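Local coordinates for prolyl 4-hydroxylase (Paramecium bursaria Chlorella virus 1, PDB 5C5T), which probably hydroxylates prolyl residues of collagen-like chains as a 2-oxoglutarate-dependent dioxygenase, a reaction that in this family uses iron and ascorbate, at residues A[170-175]-A[215-220]. Residues are numbered along the deposited sequence; the frame is centred on the assembly and turned at random.
Sequences GETDFP and GEKIIA. With AKG (2-oxoglutaric acid), chain C.
The distal end of the 2-oxoglutarate pocket is built here: Lys217 reaches across from its strand and, with its terminal NZ, joins the carbonyl of Gly170 to the far carboxylate of the co-substrate. Lys217 NZ donates to Gly170 O at 2.9 Å, arriving from above the carbonyl plane, 48° out of it, rather than along a lone pair. The same ammonium nitrogen gives a hydrogen bond to O4 of the 2-oxoglutarate at 2.7 Å and a weak one to its O3, so the ligand's C5 carboxylate is gripped through both oxygens. Extended throughout, with CG anti to the backbone N (chi1 170°), the lysine spans the gap at full length, and its CD and CE also lie against Gly170 O, CE at 3.4 Å. Gly170 has a positive phi of 68°, a backbone shape that glycine adopts readily, and the lysine's methylenes run close beside it.

The two segments belong to different sheets of the double-stranded beta-helix that characterises 2-oxoglutarate oxygenases: 172-174 lies in one sheet, 217-225 in the other, and the co-substrate is held between them. From the first sheet, Thr172 OG1 donates to ligand O4 at 2.7 Å; Tyr160 OH is a second hydrogen-bonding partner of that hydroxyl. O4 therefore receives bonds from both strands, and this carboxylate probably helps to balance the charge of the buried lysine. Further along the lysine's strand, Ile219 lays its CD1 against the ligand's aliphatic C3, 3.6 Å away, while Tyr129 flanks the lysine from strand 120-129. The opposite, 2-oxo end of the ligand points toward the metal site, where His138, Asp140 and His207 hold zinc in this crystal.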
ATOM      1  N   GLY A 170     -13.853   5.801  -2.819  1.00 15.54           N
ATOM      2  CA  GLY A 170     -12.450   5.645  -2.477  1.00 15.92           C
ATOM      3  C   GLY A 170     -12.080   4.242  -2.039  1.00 14.43           C
ATOM      4  O   GLY A 170     -11.113   4.037  -1.336  1.00 13.19           O
ATOM      5  N   GLU A 171     -12.834   3.238  -2.469  1.00 15.13           N
ATOM      6  CA  GLU A 171     -12.428   1.882  -2.138  1.00 11.18           C
ATOM      7  C   GLU A 171     -11.121   1.466  -2.851  1.00 13.15           C
ATOM      8  O   GLU A 171     -10.813   2.003  -3.917  1.00 16.19           O
ATOM      9  CB  GLU A 171     -13.524   0.913  -2.504  1.00 14.77           C
ATOM     10  CG  GLU A 171     -14.809   1.158  -1.746  1.00 22.13           C
ATOM     11  CD  GLU A 171     -15.818   1.937  -2.547  1.00 30.57           C
ATOM     12  OE1 GLU A 171     -15.445   2.803  -3.403  1.00 19.93           O
ATOM     13  OE2 GLU A 171     -17.022   1.656  -2.309  1.00 33.65           O
ATOM     14  N   THR A 172     -10.448   0.469  -2.286  1.00 11.54           N
ATOM     15  CA  THR A 172      -9.358  -0.206  -2.980  1.00 12.86           C
ATOM     16  C   THR A 172      -9.971  -1.414  -3.662  1.00 14.92           C
ATOM     17  O   THR A 172     -10.541  -2.264  -2.990  1.00 16.45           O
ATOM     18  CB  THR A 172      -8.237  -0.653  -2.046  1.00 13.50           C
ATOM     19  OG1 THR A 172      -7.797   0.453  -1.258  1.00 12.53           O
ATOM     20  CG2 THR A 172      -7.048  -1.232  -2.819  1.00 15.85           C
ATOM     21  N   ASP A 173      -9.877  -1.465  -4.993  1.00 12.21           N
ATOM     22  CA  ASP A 173     -10.516  -2.477  -5.786  1.00 13.20           C
ATOM     23  C   ASP A 173      -9.485  -3.524  -6.240  1.00 11.90           C
ATOM     24  O   ASP A 173      -8.395  -3.170  -6.727  1.00 13.69           O
ATOM     25  CB  ASP A 173     -11.213  -1.823  -6.994  1.00 15.23           C
ATOM     26  CG  ASP A 173     -12.114  -2.775  -7.771  1.00 24.29           C
ATOM     27  OD1 ASP A 173     -12.557  -3.799  -7.217  1.00 20.95           O
ATOM     28  OD2 ASP A 173     -12.375  -2.520  -8.959  1.00 27.89           O
ATOM     29  N   PHE A 174      -9.811  -4.805  -6.047  1.00 11.87           N
ATOM     30  CA  PHE A 174      -9.056  -5.906  -6.641  1.00 11.74           C
ATOM     31  C   PHE A 174     -10.011  -6.613  -7.586  1.00 12.32           C
ATOM     32  O   PHE A 174     -10.674  -7.591  -7.215  1.00 12.57           O
ATOM     33  CB  PHE A 174      -8.515  -6.891  -5.567  1.00 11.54           C
ATOM     34  CG  PHE A 174      -7.500  -6.295  -4.604  1.00 11.69           C
ATOM     35  CD1 PHE A 174      -6.151  -6.385  -4.828  1.00 12.96           C
ATOM     36  CD2 PHE A 174      -7.922  -5.699  -3.426  1.00 15.93           C
ATOM     37  CE1 PHE A 174      -5.248  -5.866  -3.925  1.00 13.94           C
ATOM     38  CE2 PHE A 174      -7.015  -5.169  -2.527  1.00 17.70           C
ATOM     39  CZ  PHE A 174      -5.664  -5.262  -2.791  1.00 16.46           C
ATOM     40  N   PRO A 175     -10.114  -6.130  -8.846  1.00 14.22           N
ATOM     41  CA  PRO A 175     -11.192  -6.615  -9.718  1.00 17.29           C
ATOM     42  C   PRO A 175     -11.115  -8.091 -10.070  1.00 14.97           C
ATOM     43  O   PRO A 175     -12.163  -8.718 -10.226  1.00 17.50           O
ATOM     44  CB  PRO A 175     -11.054  -5.741 -10.981  1.00 21.91           C
ATOM     45  CG  PRO A 175      -9.738  -5.123 -10.888  1.00 21.00           C
ATOM     46  CD  PRO A 175      -9.357  -5.015  -9.439  1.00 14.14           C
ATOM     47  N   GLY A 215     -15.241  14.035   0.905  1.00 16.78           N
ATOM     48  CA  GLY A 215     -14.237  13.982   1.946  1.00 14.44           C
ATOM     49  C   GLY A 215     -12.873  13.869   1.323  1.00 14.76           C
ATOM     50  O   GLY A 215     -12.633  14.450   0.267  1.00 16.90           O
ATOM     51  N   GLU A 216     -11.988  13.130   1.993  1.00 14.23           N
ATOM     52  CA  GLU A 216     -10.664  12.894   1.480  1.00 14.41           C
ATOM     53  C   GLU A 216     -10.164  11.530   1.903  1.00 13.67           C
ATOM     54  O   GLU A 216     -10.718  10.871   2.806  1.00 17.00           O
ATOM     55  CB  GLU A 216      -9.711  13.994   1.967  1.00 20.16           C
ATOM     56  CG  GLU A 216      -9.454  13.909   3.455  1.00 27.57           C
ATOM     57  CD  GLU A 216      -8.873  15.183   4.029  1.00 31.30           C
ATOM     58  OE1 GLU A 216      -7.763  15.586   3.618  1.00 26.20           O
ATOM     59  OE2 GLU A 216      -9.540  15.783   4.899  1.00 43.63           O
ATOM     60  N   LYS A 217      -9.152  11.072   1.174  1.00 13.39           N
ATOM     61  CA  LYS A 217      -8.553   9.770   1.434  1.00 12.63           C
ATOM     62  C   LYS A 217      -7.030   9.966   1.504  1.00 10.25           C
ATOM     63  O   LYS A 217      -6.445  10.548   0.587  1.00 13.17           O
ATOM     64  CB  LYS A 217      -8.925   8.758   0.340  1.00 13.00           C
ATOM     65  CG  LYS A 217      -8.181   7.419   0.362  1.00 13.51           C
ATOM     66  CD  LYS A 217      -8.709   6.557  -0.781  1.00 12.64           C
ATOM     67  CE  LYS A 217      -7.943   5.256  -0.914  1.00 14.22           C
ATOM     68  NZ  LYS A 217      -8.366   4.515  -2.122  1.00 11.77           N
ATOM     69  N   ILE A 218      -6.422   9.486   2.576  1.00  9.58           N
ATOM     70  CA  ILE A 218      -4.968   9.549   2.741  1.00 10.68           C
ATOM     71  C   ILE A 218      -4.472   8.137   3.097  1.00  8.39           C
ATOM     72  O   ILE A 218      -5.019   7.509   4.021  1.00  9.29           O
ATOM     73  CB  ILE A 218      -4.550  10.593   3.795  1.00 10.50           C
ATOM     74  CG1 ILE A 218      -5.242  11.928   3.520  1.00 13.91           C
ATOM     75  CG2 ILE A 218      -3.036  10.702   3.810  1.00  9.02           C
ATOM     76  CD1 ILE A 218      -4.880  13.012   4.496  1.00 14.66           C
ATOM     77  N   ILE A 219      -3.449   7.668   2.361  1.00  9.64           N
ATOM     78  CA  ILE A 219      -2.808   6.391   2.596  1.00  9.98           C
ATOM     79  C   ILE A 219      -1.291   6.535   2.813  1.00  8.77           C
ATOM     80  O   ILE A 219      -0.647   7.521   2.391  1.00 10.72           O
ATOM     81  CB  ILE A 219      -3.095   5.455   1.408  1.00 11.70           C
ATOM     82  CG1 ILE A 219      -2.496   6.017   0.134  1.00 12.35           C
ATOM     83  CG2 ILE A 219      -4.598   5.223   1.317  1.00 10.56           C
ATOM     84  CD1 ILE A 219      -2.638   5.093  -1.061  1.00 12.65           C
ATOM     85  N   ALA A 220      -0.719   5.529   3.468  1.00  8.99           N
ATOM     86  CA  ALA A 220       0.723   5.285   3.548  1.00  9.53           C
ATOM     87  C   ALA A 220       1.080   3.946   2.888  1.00  9.76           C
ATOM     88  O   ALA A 220       0.475   2.911   3.177  1.00 10.47           O
ATOM     89  CB  ALA A 220       1.183   5.323   4.978  1.00 11.54           C
TER
HETATM   90  C1  AKG C 301      -0.873   2.660  -4.940  1.00 16.23           C
HETATM   91  O1  AKG C 301      -0.529   3.767  -4.423  1.00 13.88           O
HETATM   92  O2  AKG C 301      -0.023   2.015  -5.608  1.00 15.54           O
HETATM   93  C2  AKG C 301      -2.302   2.201  -4.850  1.00 14.15           C
HETATM   94  O5  AKG C 301      -2.651   1.318  -5.586  1.00 13.64           O
HETATM   95  C3  AKG C 301      -3.264   2.868  -3.853  1.00 13.86           C
HETATM   96  C4  AKG C 301      -4.615   2.202  -3.831  1.00 15.16           C
HETATM   97  C5  AKG C 301      -5.665   3.054  -3.166  1.00 16.70           C
HETATM   98  O3  AKG C 301      -5.534   4.309  -3.128  1.00 15.10           O
HETATM   99  O4  AKG C 301      -6.664   2.487  -2.628  1.00 14.07           O